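Local coordinates for glycosyl hydrolase, family 38 (Enterococcus faecalis, PDB 5KBP), which probably hydrolyses alpha-mannosidic linkages in glycans, as expected of a metal-dependent family 38 alpha-mannosidase, at residues E788-Y793 against N849-N854; G473-K478 against Q483-K488; G569-F574 against F763-A768; S51-G56 against S261-Y266. All blocks are in the same frame, centred on the assembly; numbering follows the deposited sequence.

Interaction 1: residues E788-Y793 against N849-N854; sequences ERFATY and NLTAQN. With SO4 (sulfate ion), chain I.
The F790 ring is held between T851 and R789. The methyl CG2 of T851 sits over one face, 3.6 Å from the F790 ring centroid, a CH-pi contact. CG of R789 lies over the centre of the opposite face, and sulfate O2 comes to the ring edge near its plane. The R789 guanidinium has F790 CE2 over one face, 4.0 Å above its plane, and sulfate O1 in plane at its edge. It salt-bridges E688. F790 lies near the start of helix 789-799. T851 and L850 lie in the loop after strand 843-849, in the C-terminal beta-sandwich region. The contact joins this helix to the sandwich. L850 adds an apolar contact, with CB 4.0 Å from F790 CD1. T851 is fixed by an Asx turn: its N donates to N849 OD1 at 2.8 Å, from above the carbonyl plane. T851 OG1 also donates to N849 OD1, from the same face. With chi1 at 76°, OG1 lies between the backbone N and carbonyl carbon, and CG2 is turned to the ring. The sulfate is probably from the crystallisation liquor. Its O4 accepts from A852 N, and Q853 NE2 donates to sulfate O2 at 3.0 Å.

Interaction 2: residues G473-K478 against Q483-K488; sequences GYDLPK and QPYMAK. With SO4 (sulfate ion), chain L.
G473 and Y485 form an antiparallel hydrogen-bonded pair, D475 and Q483 form another, and Y474 with P484 is the non-hydrogen-bonded pair between them, the two strand axes running at 149°. Y485 N donates to G473 O at 2.8 Å, and G473 N returns a bond to Y485 O at 2.9 Å. Y474 CA adds a CA-H...O contact to Q483 O. The Y485 ring folds back over the neighbouring strand. Its CG is tucked in, flanked by N and the carbonyl carbon (chi1 55°), and the ring covers the G473 backbone. G473 O stands above the centre of one ring face, and G473 CA makes a CH-pi contact with that ring. The segments are the adjoining ends of a beta hairpin, strands 463-475 and 483-499, in a three-stranded antiparallel sheet. D475 lies on the same sheet face as Y485. D475 OD1 comes to the ring edge, where Y485 OH gives it a weak bond of 3.4 Å. The main partner of this carboxylate is R428, which salt-bridges OD2 and also makes a cation-pi contact with Y485. Past the strand end, the Q483 amide lies against P477, with Q483 NE2 3.8 Å from P477 CG. On the face of Y474 and P484, W760 of the second subunit packs against both. L476 N gives a straight 2.6 Å bond to sulfate O4.

Interaction 3: residues G569-F574 against F763-A768; sequences GNEYIF and FATPEA
The E571 and T765 side chains point at each other from opposite directions, and the A768 methyl lies beside the E571 carboxylate. E571 OE1 is 3.2 Å from A768 CB and 3.8 Å from T765 OG1. Neither pair is a hydrogen bond. The approach of OE1 to the methyl is close, and the firm partner of OE1 is R303, through a salt bridge. The E571 chain is extended beyond CG, with chi2 at -172°, and this carries the carboxylate across to the other segment. T765 meets it with both branches: OG1 faces the carboxylate carbon CD, while CG2 is 4.1 Å from E571 OE2. The two segments are loops that follow strands 555-566 and 745-753 of one large antiparallel sheet. The first is shaped by an Asx turn. N570 OD1 accepts from Y572 N at 2.9 Å and from I573 N at 2.7 Å, so one oxygen serves two successive N-H groups next to E571. The second segment enters a 3-10 turn at P766, where A768 N bonds to T765 O at 3.0 Å. That turn brings the T765 and A768 side chains to the same carboxylate. R303 also packs on A768. At the far end of 763-768, F763 packs on Y474 of the second subunit.

Interaction 4: residues S51-G56 against S261-Y266; sequences SFHLDG and SNFDDY
H53 and F263 make the tight part of this contact, an edge-to-face aromatic pair. The F263 edge is directed at one face of the H53 ring. The centroids are 4.7 Å apart and the planes meet at 73°. The closest atoms are F263 CD2 and H53 CD2, at 3.4 Å. CG of H53 is trans to its backbone N (chi1 -168°), which directs the ring face at F263. V12 of strand 7-13 packs on both residues and closes them into the core of the N-terminal domain. The other part is the water-bridged side. One water donates to S51 O and to S261 O, each at 2.7 Å, and links the two backbones. Even there, S51 OG comes within 3.2 Å of N262 CB. N262 is the N-cap of helix 263-270: D265 N donates to its OD1 at 3.0 Å, from above the carbonyl plane. N262 ND2 binds N50 OD1 and makes a weak bond to D265 OD2. The contact thus joins the short strand 52-53 to the start of that helix. Its chemistry differs along its length: ring packing holds one end, while the water donates to two carbonyl oxygens of buried residues at the other.

How the interactions relate
The four contacts lie in separate parts of the chain and none touches another. Interactions 3 and 4 come nearest, about 14 Å between nearest atoms and 35 Å between centres. Interactions 2 and 4 are farthest apart, with centres about 56 Å from each other. Interactions 1 and 3 lie on opposite sides of the chain's centre, about 38 Å between centres. Along the sequence they follow in series: 4, then 2, 3 and 1. All four lie away from the calcium-binding residues F253 and Y256, where no calcium is modelled in this chain. The subunit interface brings interaction 2 of one chain together with interaction 3 of the other.

Interaction 1: residues E788-Y793 against N849-N854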
loop_
_atom_site.group_PDB
_atom_site.type_symbol
_atom_site.label_atom_id
_atom_site.label_comp_id
_atom_site.label_asym_id
_atom_site.label_seq_id
_atom_site.Cartn_x
_atom_site.Cartn_y
_atom_site.Cartn_z
ATOM N N GLU A 788 -24.356 38.295 0.731
ATOM C CA GLU A 788 -24.178 37.433 1.893
ATOM C C GLU A 788 -23.721 36.028 1.523
ATOM O O GLU A 788 -23.345 35.265 2.419
ATOM C CB GLU A 788 -25.480 37.343 2.693
ATOM C CG GLU A 788 -25.992 38.670 3.225
ATOM C CD GLU A 788 -27.254 38.512 4.054
ATOM O OE1 GLU A 788 -27.718 37.364 4.217
ATOM O OE2 GLU A 788 -27.782 39.534 4.542
ATOM N N ARG A 789 -23.745 35.670 0.236
ATOM C CA ARG A 789 -23.388 34.311 -0.158
ATOM C C ARG A 789 -21.910 34.028 0.066
ATOM O O ARG A 789 -21.526 32.872 0.276
ATOM C CB ARG A 789 -23.758 34.070 -1.625
ATOM C CG ARG A 789 -22.655 34.405 -2.623
ATOM C CD ARG A 789 -23.097 34.123 -4.050
ATOM N NE ARG A 789 -23.748 35.276 -4.664
ATOM C CZ ARG A 789 -23.208 36.000 -5.637
ATOM N NH1 ARG A 789 -22.012 35.682 -6.111
ATOM N NH2 ARG A 789 -23.864 37.036 -6.142
ATOM N N PHE A 790 -21.066 35.064 0.038
ATOM C CA PHE A 790 -19.629 34.842 0.155
ATOM C C PHE A 790 -19.224 34.494 1.581
ATOM O O PHE A 790 -18.254 33.756 1.781
ATOM C CB PHE A 790 -18.871 36.071 -0.340
ATOM C CG PHE A 790 -19.193 36.440 -1.758
ATOM C CD1 PHE A 790 -18.792 35.626 -2.806
ATOM C CD2 PHE A 790 -19.906 37.591 -2.044
ATOM C CE1 PHE A 790 -19.094 35.956 -4.112
ATOM C CE2 PHE A 790 -20.209 37.927 -3.348
ATOM C CZ PHE A 790 -19.804 37.109 -4.383
ATOM N N ALA A 791 -19.948 35.009 2.577
ATOM C CA ALA A 791 -19.692 34.602 3.954
ATOM C C ALA A 791 -19.978 33.118 4.145
ATOM O O ALA A 791 -19.262 32.428 4.879
ATOM C CB ALA A 791 -20.531 35.443 4.918
ATOM N N THR A 792 -21.021 32.609 3.484
ATOM C CA THR A 792 -21.325 31.184 3.560
ATOM C C THR A 792 -20.253 30.349 2.877
ATOM O O THR A 792 -20.048 29.185 3.242
ATOM C CB THR A 792 -22.691 30.902 2.936
ATOM O OG1 THR A 792 -22.618 31.082 1.515
ATOM C CG2 THR A 792 -23.736 31.849 3.506
ATOM N N TYR A 793 -19.564 30.919 1.886
ATOM C CA TYR A 793 -18.478 30.195 1.234
ATOM C C TYR A 793 -17.267 30.089 2.151
ATOM O O TYR A 793 -16.618 29.038 2.214
ATOM C CB TYR A 793 -18.091 30.881 -0.077
ATOM C CG TYR A 793 -19.187 30.940 -1.119
ATOM C CD1 TYR A 793 -20.378 30.241 -0.957
ATOM C CD2 TYR A 793 -19.021 31.688 -2.276
ATOM C CE1 TYR A 793 -21.373 30.296 -1.912
ATOM C CE2 TYR A 793 -20.009 31.748 -3.237
ATOM C CZ TYR A 793 -21.182 31.051 -3.049
ATOM O OH TYR A 793 -22.167 31.108 -4.006
ATOM N N ASN A 849 -9.497 36.037 -4.812
ATOM C CA ASN A 849 -10.748 36.782 -4.790
ATOM C C ASN A 849 -11.904 35.868 -5.174
ATOM O O ASN A 849 -11.816 35.112 -6.148
ATOM C CB ASN A 849 -10.672 37.971 -5.749
ATOM C CG ASN A 849 -11.791 38.975 -5.534
ATOM O OD1 ASN A 849 -12.816 38.670 -4.920
ATOM N ND2 ASN A 849 -11.602 40.182 -6.051
ATOM N N LEU A 850 -12.989 35.940 -4.408
ATOM C CA LEU A 850 -14.182 35.155 -4.685
ATOM C C LEU A 850 -15.152 35.857 -5.627
ATOM O O LEU A 850 -16.046 35.199 -6.170
ATOM C CB LEU A 850 -14.906 34.819 -3.375
ATOM C CG LEU A 850 -14.172 33.937 -2.362
ATOM C CD1 LEU A 850 -14.871 33.974 -1.012
ATOM C CD2 LEU A 850 -14.084 32.509 -2.874
ATOM N N THR A 851 -14.997 37.160 -5.840
ATOM C CA THR A 851 -15.945 37.959 -6.601
ATOM C C THR A 851 -15.309 38.455 -7.897
ATOM O O THR A 851 -14.124 38.238 -8.167
ATOM C CB THR A 851 -16.446 39.140 -5.768
ATOM O OG1 THR A 851 -15.436 40.155 -5.716
ATOM C CG2 THR A 851 -16.760 38.690 -4.358
ATOM N N ALA A 852 -16.123 39.137 -8.701
ATOM C CA ALA A 852 -15.683 39.741 -9.949
ATOM C C ALA A 852 -15.361 41.222 -9.802
ATOM O O ALA A 852 -15.203 41.915 -10.812
ATOM C CB ALA A 852 -16.745 39.545 -11.033
ATOM N N GLN A 853 -15.258 41.722 -8.573
ATOM C CA GLN A 853 -14.949 43.120 -8.315
ATOM C C GLN A 853 -13.568 43.255 -7.687
ATOM O O GLN A 853 -13.074 42.340 -7.022
ATOM C CB GLN A 853 -15.991 43.762 -7.392
ATOM C CG GLN A 853 -17.298 44.127 -8.073
ATOM C CD GLN A 853 -18.181 42.925 -8.331
ATOM O OE1 GLN A 853 -18.612 42.689 -9.460
ATOM N NE2 GLN A 853 -18.463 42.161 -7.282
ATOM N N ASN A 854 -12.949 44.411 -7.912
ATOM C CA ASN A 854 -11.715 44.753 -7.218
ATOM C C ASN A 854 -12.029 45.068 -5.761
ATOM O O ASN A 854 -12.795 45.993 -5.470
ATOM C CB ASN A 854 -11.038 45.945 -7.892
ATOM C CG ASN A 854 -10.602 45.644 -9.312
ATOM O OD1 ASN A 854 -9.487 45.177 -9.544
ATOM N ND2 ASN A 854 -11.480 45.913 -10.271
HETATM S S SO4 I . -20.187 39.258 -8.232
HETATM O O1 SO4 I . -21.399 38.448 -8.298
HETATM O O2 SO4 I . -19.881 39.571 -6.840
HETATM O O3 SO4 I . -20.397 40.499 -8.973
HETATM O O4 SO4 I . -19.074 38.522 -8.824
#

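Interaction 2: residues G473-K478 against Q483-K488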
loop_
_atom_site.group_PDB
_atom_site.type_symbol
_atom_site.label_atom_id
_atom_site.label_comp_id
_atom_site.label_asym_id
_atom_site.label_seq_id
_atom_site.Cartn_x
_atom_site.Cartn_y
_atom_site.Cartn_z
ATOM N N GLY A 473 -1.279 4.907 27.806
ATOM C CA GLY A 473 -0.686 5.907 26.939
ATOM C C GLY A 473 0.817 5.896 27.097
ATOM O O GLY A 473 1.363 5.314 28.038
ATOM N N TYR A 474 1.490 6.551 26.155
ATOM C CA TYR A 474 2.943 6.601 26.167
ATOM C C TYR A 474 3.414 7.926 25.588
ATOM O O TYR A 474 2.666 8.638 24.911
ATOM C CB TYR A 474 3.558 5.432 25.384
ATOM C CG TYR A 474 3.153 5.382 23.928
ATOM C CD1 TYR A 474 1.969 4.770 23.542
ATOM C CD2 TYR A 474 3.955 5.943 22.942
ATOM C CE1 TYR A 474 1.590 4.721 22.216
ATOM C CE2 TYR A 474 3.583 5.898 21.610
ATOM C CZ TYR A 474 2.400 5.286 21.255
ATOM O OH TYR A 474 2.022 5.236 19.933
ATOM N N ASP A 475 4.671 8.252 25.877
ATOM C CA ASP A 475 5.345 9.404 25.303
ATOM C C ASP A 475 6.608 8.945 24.591
ATOM O O ASP A 475 7.265 7.988 25.013
ATOM C CB ASP A 475 5.705 10.446 26.371
ATOM C CG ASP A 475 4.511 11.268 26.808
ATOM O OD1 ASP A 475 3.465 11.205 26.131
ATOM O OD2 ASP A 475 4.624 11.987 27.822
ATOM N N LEU A 476 6.940 9.637 23.502
ATOM C CA LEU A 476 8.142 9.370 22.719
ATOM C C LEU A 476 9.013 10.621 22.750
ATOM O O LEU A 476 8.991 11.432 21.811
ATOM C CB LEU A 476 7.794 8.962 21.288
ATOM C CG LEU A 476 6.905 7.721 21.164
ATOM C CD1 LEU A 476 6.668 7.374 19.703
ATOM C CD2 LEU A 476 7.513 6.539 21.908
ATOM N N PRO A 477 9.783 10.818 23.818
ATOM C CA PRO A 477 10.647 11.999 23.897
ATOM C C PRO A 477 11.769 11.937 22.872
ATOM O O PRO A 477 12.175 10.869 22.409
ATOM C CB PRO A 477 11.193 11.947 25.327
ATOM C CG PRO A 477 11.123 10.503 25.699
ATOM C CD PRO A 477 9.899 9.964 25.013
ATOM N N LYS A 478 12.271 13.119 22.520
ATOM C CA LYS A 478 13.294 13.248 21.491
ATOM C C LYS A 478 14.696 12.934 21.995
ATOM O O LYS A 478 15.644 12.990 21.203
ATOM C CB LYS A 478 13.269 14.662 20.906
ATOM C CG LYS A 478 11.932 15.053 20.308
ATOM C CD LYS A 478 11.549 14.118 19.177
ATOM C CE LYS A 478 10.152 14.415 18.671
ATOM N NZ LYS A 478 9.794 13.562 17.506
ATOM N N GLN A 483 8.124 6.215 27.131
ATOM C CA GLN A 483 7.640 6.416 28.497
ATOM C C GLN A 483 6.202 5.929 28.603
ATOM O O GLN A 483 5.258 6.673 28.303
ATOM C CB GLN A 483 7.751 7.884 28.903
ATOM C CG GLN A 483 9.165 8.439 28.853
ATOM C CD GLN A 483 9.199 9.937 29.058
ATOM O OE1 GLN A 483 8.181 10.614 28.923
ATOM N NE2 GLN A 483 10.372 10.464 29.389
ATOM N N PRO A 484 5.993 4.690 29.041
ATOM C CA PRO A 484 4.630 4.168 29.172
ATOM C C PRO A 484 3.993 4.558 30.496
ATOM O O PRO A 484 4.667 4.729 31.516
ATOM C CB PRO A 484 4.835 2.652 29.091
ATOM C CG PRO A 484 6.182 2.446 29.715
ATOM C CD PRO A 484 7.008 3.671 29.368
ATOM N N TYR A 485 2.667 4.681 30.474
ATOM C CA TYR A 485 1.940 5.096 31.665
ATOM C C TYR A 485 0.465 4.750 31.525
ATOM O O TYR A 485 -0.030 4.467 30.431
ATOM C CB TYR A 485 2.102 6.598 31.929
ATOM C CG TYR A 485 1.713 7.486 30.766
ATOM C CD1 TYR A 485 0.387 7.844 30.549
ATOM C CD2 TYR A 485 2.673 7.977 29.891
ATOM C CE1 TYR A 485 0.029 8.656 29.488
ATOM C CE2 TYR A 485 2.324 8.792 28.830
ATOM C CZ TYR A 485 1.002 9.127 28.632
ATOM O OH TYR A 485 0.657 9.937 27.576
ATOM N N MET A 486 -0.223 4.768 32.663
ATOM C CA MET A 486 -1.679 4.785 32.719
ATOM C C MET A 486 -2.123 6.198 33.069
ATOM O O MET A 486 -1.578 6.811 33.994
ATOM C CB MET A 486 -2.205 3.792 33.756
ATOM C CG MET A 486 -1.982 2.335 33.401
ATOM S SD MET A 486 -2.883 1.846 31.918
ATOM C CE MET A 486 -2.759 0.064 32.031
ATOM N N ALA A 487 -3.098 6.718 32.330
ATOM C CA ALA A 487 -3.516 8.101 32.489
ATOM C C ALA A 487 -5.030 8.191 32.595
ATOM O O ALA A 487 -5.763 7.284 32.194
ATOM C CB ALA A 487 -3.024 8.975 31.328
ATOM N N LYS A 488 -5.488 9.312 33.146
ATOM C CA LYS A 488 -6.901 9.653 33.206
ATOM C C LYS A 488 -7.117 10.939 32.424
ATOM O O LYS A 488 -6.397 11.922 32.630
ATOM C CB LYS A 488 -7.377 9.816 34.654
ATOM C CG LYS A 488 -8.881 9.982 34.788
ATOM C CD LYS A 488 -9.329 9.806 36.228
ATOM C CE LYS A 488 -10.843 9.733 36.330
ATOM N NZ LYS A 488 -11.292 9.407 37.712
HETATM S S SO4 L . 5.179 12.991 22.873
HETATM O O1 SO4 L . 6.470 13.667 22.942
HETATM O O2 SO4 L . 4.431 13.246 24.101
HETATM O O3 SO4 L . 4.425 13.496 21.730
HETATM O O4 SO4 L . 5.390 11.554 22.723
#

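Interaction 3: residues G569-F574 against F763-A768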
loop_
_atom_site.group_PDB
_atom_site.type_symbol
_atom_site.label_atom_id
_atom_site.label_comp_id
_atom_site.label_asym_id
_atom_site.label_seq_id
_atom_site.Cartn_x
_atom_site.Cartn_y
_atom_site.Cartn_z
ATOM N N GLY A 569 -24.042 1.543 -15.209
ATOM C CA GLY A 569 -22.974 2.117 -15.999
ATOM C C GLY A 569 -21.616 1.543 -15.654
ATOM O O GLY A 569 -21.434 0.321 -15.635
ATOM N N ASN A 570 -20.652 2.417 -15.378
ATOM C CA ASN A 570 -19.300 2.000 -15.031
ATOM C C ASN A 570 -18.683 3.064 -14.130
ATOM O O ASN A 570 -19.363 3.991 -13.678
ATOM C CB ASN A 570 -18.475 1.752 -16.301
ATOM C CG ASN A 570 -18.574 2.894 -17.295
ATOM O OD1 ASN A 570 -18.519 4.066 -16.923
ATOM N ND2 ASN A 570 -18.733 2.555 -18.569
ATOM N N GLU A 571 -17.380 2.933 -13.871
ATOM C CA GLU A 571 -16.687 3.905 -13.034
ATOM C C GLU A 571 -16.615 5.281 -13.683
ATOM O O GLU A 571 -16.369 6.270 -12.983
ATOM C CB GLU A 571 -15.280 3.405 -12.705
ATOM C CG GLU A 571 -15.259 2.018 -12.079
ATOM C CD GLU A 571 -13.883 1.613 -11.588
ATOM O OE1 GLU A 571 -13.739 1.334 -10.379
ATOM O OE2 GLU A 571 -12.943 1.584 -12.409
ATOM N N TYR A 572 -16.827 5.370 -14.994
ATOM C CA TYR A 572 -16.803 6.648 -15.695
ATOM C C TYR A 572 -18.169 7.318 -15.751
ATOM O O TYR A 572 -18.266 8.540 -15.586
ATOM C CB TYR A 572 -16.292 6.460 -17.126
ATOM C CG TYR A 572 -14.816 6.167 -17.255
ATOM C CD1 TYR A 572 -13.890 7.196 -17.345
ATOM C CD2 TYR A 572 -14.350 4.860 -17.315
ATOM C CE1 TYR A 572 -12.538 6.935 -17.475
ATOM C CE2 TYR A 572 -13.000 4.588 -17.446
ATOM C CZ TYR A 572 -12.098 5.629 -17.525
ATOM O OH TYR A 572 -10.753 5.361 -17.653
ATOM N N ILE A 573 -19.227 6.547 -15.995
ATOM C CA ILE A 573 -20.517 7.087 -16.400
ATOM C C ILE A 573 -21.626 6.454 -15.573
ATOM O O ILE A 573 -21.625 5.240 -15.333
ATOM C CB ILE A 573 -20.767 6.856 -17.908
ATOM C CG1 ILE A 573 -19.641 7.485 -18.734
ATOM C CG2 ILE A 573 -22.118 7.419 -18.328
ATOM C CD1 ILE A 573 -19.780 7.282 -20.222
ATOM N N PHE A 574 -22.570 7.283 -15.134
ATOM C CA PHE A 574 -23.792 6.819 -14.495
ATOM C C PHE A 574 -24.875 6.629 -15.546
ATOM O O PHE A 574 -25.011 7.441 -16.466
ATOM C CB PHE A 574 -24.260 7.818 -13.433
ATOM C CG PHE A 574 -25.681 7.606 -12.974
ATOM C CD1 PHE A 574 -25.970 6.698 -11.970
ATOM C CD2 PHE A 574 -26.725 8.332 -13.531
ATOM C CE1 PHE A 574 -27.271 6.503 -11.539
ATOM C CE2 PHE A 574 -28.030 8.142 -13.104
ATOM C CZ PHE A 574 -28.303 7.226 -12.107
ATOM N N PHE A 763 -13.489 -4.879 -17.687
ATOM C CA PHE A 763 -12.622 -5.037 -16.522
ATOM C C PHE A 763 -13.518 -5.034 -15.289
ATOM O O PHE A 763 -13.980 -3.975 -14.854
ATOM C CB PHE A 763 -11.573 -3.931 -16.451
ATOM C CG PHE A 763 -10.733 -3.808 -17.689
ATOM C CD1 PHE A 763 -11.125 -2.979 -18.728
ATOM C CD2 PHE A 763 -9.548 -4.515 -17.813
ATOM C CE1 PHE A 763 -10.354 -2.861 -19.868
ATOM C CE2 PHE A 763 -8.773 -4.400 -18.951
ATOM C CZ PHE A 763 -9.177 -3.572 -19.979
ATOM N N ALA A 764 -13.771 -6.218 -14.738
ATOM C CA ALA A 764 -14.604 -6.329 -13.548
ATOM C C ALA A 764 -13.923 -5.656 -12.364
ATOM O O ALA A 764 -12.747 -5.912 -12.080
ATOM C CB ALA A 764 -14.891 -7.796 -13.236
ATOM N N THR A 765 -14.662 -4.785 -11.680
ATOM C CA THR A 765 -14.173 -4.059 -10.508
ATOM C C THR A 765 -15.207 -4.203 -9.398
ATOM O O THR A 765 -15.995 -3.282 -9.140
ATOM C CB THR A 765 -13.903 -2.589 -10.834
ATOM O OG1 THR A 765 -15.062 -2.009 -11.449
ATOM C CG2 THR A 765 -12.718 -2.462 -11.781
ATOM N N PRO A 766 -15.240 -5.357 -8.723
ATOM C CA PRO A 766 -16.243 -5.552 -7.665
ATOM C C PRO A 766 -16.061 -4.628 -6.474
ATOM O O PRO A 766 -17.051 -4.289 -5.814
ATOM C CB PRO A 766 -16.059 -7.025 -7.272
ATOM C CG PRO A 766 -14.666 -7.363 -7.704
ATOM C CD PRO A 766 -14.439 -6.572 -8.956
ATOM N N GLU A 767 -14.832 -4.205 -6.176
ATOM C CA GLU A 767 -14.623 -3.273 -5.073
ATOM C C GLU A 767 -15.059 -1.854 -5.415
ATOM O O GLU A 767 -15.072 -0.996 -4.526
ATOM C CB GLU A 767 -13.157 -3.287 -4.639
ATOM C CG GLU A 767 -12.752 -4.577 -3.943
ATOM C CD GLU A 767 -11.293 -4.591 -3.538
ATOM O OE1 GLU A 767 -10.892 -5.512 -2.798
ATOM O OE2 GLU A 767 -10.548 -3.684 -3.962
ATOM N N ALA A 768 -15.408 -1.588 -6.677
ATOM C CA ALA A 768 -16.054 -0.332 -7.035
ATOM C C ALA A 768 -17.499 -0.269 -6.562
ATOM O O ALA A 768 -18.122 0.794 -6.664
ATOM C CB ALA A 768 -15.996 -0.121 -8.549
#

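Interaction 4: residues S51-G56 against S261-Y266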
loop_
_atom_site.group_PDB
_atom_site.type_symbol
_atom_site.label_atom_id
_atom_site.label_comp_id
_atom_site.label_asym_id
_atom_site.label_seq_id
_atom_site.Cartn_x
_atom_site.Cartn_y
_atom_site.Cartn_z
ATOM N N SER A 51 13.932 14.423 -30.364
ATOM C CA SER A 51 13.623 14.412 -28.942
ATOM C C SER A 51 12.425 13.505 -28.700
ATOM O O SER A 51 11.807 12.989 -29.635
ATOM C CB SER A 51 13.349 15.826 -28.421
ATOM O OG SER A 51 12.286 16.432 -29.137
ATOM N N PHE A 52 12.107 13.321 -27.420
ATOM C CA PHE A 52 10.956 12.539 -26.988
ATOM C C PHE A 52 10.278 13.281 -25.849
ATOM O O PHE A 52 10.919 13.599 -24.843
ATOM C CB PHE A 52 11.376 11.135 -26.537
ATOM C CG PHE A 52 10.221 10.219 -26.235
ATOM C CD1 PHE A 52 9.613 9.493 -27.248
ATOM C CD2 PHE A 52 9.753 10.071 -24.940
ATOM C CE1 PHE A 52 8.553 8.645 -26.974
ATOM C CE2 PHE A 52 8.694 9.225 -24.660
ATOM C CZ PHE A 52 8.095 8.512 -25.678
ATOM N N HIS A 53 8.989 13.562 -26.006
ATOM C CA HIS A 53 8.236 14.300 -25.001
ATOM C C HIS A 53 7.756 13.333 -23.925
ATOM O O HIS A 53 6.969 12.422 -24.207
ATOM C CB HIS A 53 7.057 15.030 -25.639
ATOM C CG HIS A 53 6.402 16.022 -24.731
ATOM N ND1 HIS A 53 5.191 15.784 -24.120
ATOM C CD2 HIS A 53 6.790 17.256 -24.331
ATOM C CE1 HIS A 53 4.860 16.829 -23.383
ATOM N NE2 HIS A 53 5.813 17.737 -23.494
ATOM N N LEU A 54 8.216 13.540 -22.694
ATOM C CA LEU A 54 7.970 12.596 -21.604
ATOM C C LEU A 54 6.647 12.872 -20.894
ATOM O O LEU A 54 6.575 12.927 -19.668
ATOM C CB LEU A 54 9.135 12.625 -20.622
ATOM C CG LEU A 54 9.409 11.298 -19.914
ATOM C CD1 LEU A 54 9.672 10.198 -20.936
ATOM C CD2 LEU A 54 10.570 11.436 -18.940
ATOM N N ASP A 55 5.588 13.056 -21.681
ATOM C CA ASP A 55 4.210 13.094 -21.192
ATOM C C ASP A 55 3.967 14.209 -20.176
ATOM O O ASP A 55 3.037 14.123 -19.369
ATOM C CB ASP A 55 3.808 11.737 -20.600
ATOM C CG ASP A 55 2.312 11.510 -20.629
ATOM O OD1 ASP A 55 1.632 12.154 -21.453
ATOM O OD2 ASP A 55 1.816 10.685 -19.832
ATOM N N GLY A 56 4.787 15.258 -20.190
ATOM C CA GLY A 56 4.541 16.413 -19.346
ATOM C C GLY A 56 4.670 16.193 -17.855
ATOM O O GLY A 56 4.304 17.084 -17.083
ATOM N N SER A 261 10.418 16.945 -34.387
ATOM C CA SER A 261 10.537 18.174 -33.611
ATOM C C SER A 261 10.095 17.992 -32.165
ATOM O O SER A 261 10.170 16.890 -31.612
ATOM C CB SER A 261 9.722 19.288 -34.274
ATOM O OG SER A 261 10.054 20.558 -33.740
ATOM N N ASN A 262 9.638 19.077 -31.549
ATOM C CA ASN A 262 9.264 19.083 -30.142
ATOM C C ASN A 262 8.346 20.272 -29.900
ATOM O O ASN A 262 8.215 21.162 -30.743
ATOM C CB ASN A 262 10.498 19.140 -29.237
ATOM C CG ASN A 262 11.453 20.252 -29.625
ATOM O OD1 ASN A 262 11.234 21.415 -29.289
ATOM N ND2 ASN A 262 12.520 19.898 -30.333
ATOM N N PHE A 263 7.714 20.279 -28.724
ATOM C CA PHE A 263 6.725 21.309 -28.426
ATOM C C PHE A 263 7.347 22.696 -28.324
ATOM O O PHE A 263 6.693 23.688 -28.666
ATOM C CB PHE A 263 5.978 20.965 -27.140
ATOM C CG PHE A 263 4.843 20.011 -27.341
ATOM C CD1 PHE A 263 3.745 20.381 -28.098
ATOM C CD2 PHE A 263 4.867 18.748 -26.774
ATOM C CE1 PHE A 263 2.693 19.511 -28.290
ATOM C CE2 PHE A 263 3.817 17.872 -26.961
ATOM C CZ PHE A 263 2.729 18.255 -27.720
ATOM N N ASP A 264 8.595 22.793 -27.862
ATOM C CA ASP A 264 9.246 24.097 -27.764
ATOM C C ASP A 264 9.429 24.727 -29.140
ATOM O O ASP A 264 9.145 25.914 -29.335
ATOM C CB ASP A 264 10.591 23.958 -27.053
ATOM C CG ASP A 264 10.439 23.593 -25.594
ATOM O OD1 ASP A 264 9.546 24.162 -24.930
ATOM O OD2 ASP A 264 11.207 22.735 -25.111
ATOM N N ASP A 265 9.907 23.943 -30.109
ATOM C CA ASP A 265 10.120 24.470 -31.453
ATOM C C ASP A 265 8.800 24.735 -32.169
ATOM O O ASP A 265 8.668 25.736 -32.883
ATOM C CB ASP A 265 10.983 23.507 -32.268
ATOM C CG ASP A 265 12.423 23.479 -31.800
ATOM O OD1 ASP A 265 12.837 24.426 -31.098
ATOM O OD2 ASP A 265 13.144 22.516 -32.139
ATOM N N TYR A 266 7.813 23.852 -31.997
ATOM C CA TYR A 266 6.527 24.047 -32.660
ATOM C C TYR A 266 5.823 25.296 -32.144
ATOM O O TYR A 266 5.319 26.107 -32.930
ATOM C CB TYR A 266 5.639 22.817 -32.473
ATOM C CG TYR A 266 4.265 22.972 -33.091
ATOM C CD1 TYR A 266 4.096 22.948 -34.469
ATOM C CD2 TYR A 266 3.137 23.145 -32.298
ATOM C CE1 TYR A 266 2.844 23.092 -35.043
ATOM C CE2 TYR A 266 1.879 23.289 -32.863
ATOM C CZ TYR A 266 1.740 23.261 -34.236
ATOM O OH TYR A 266 0.494 23.403 -34.806
HETATM O O HOH W 1 9.710 14.384 -30.708
#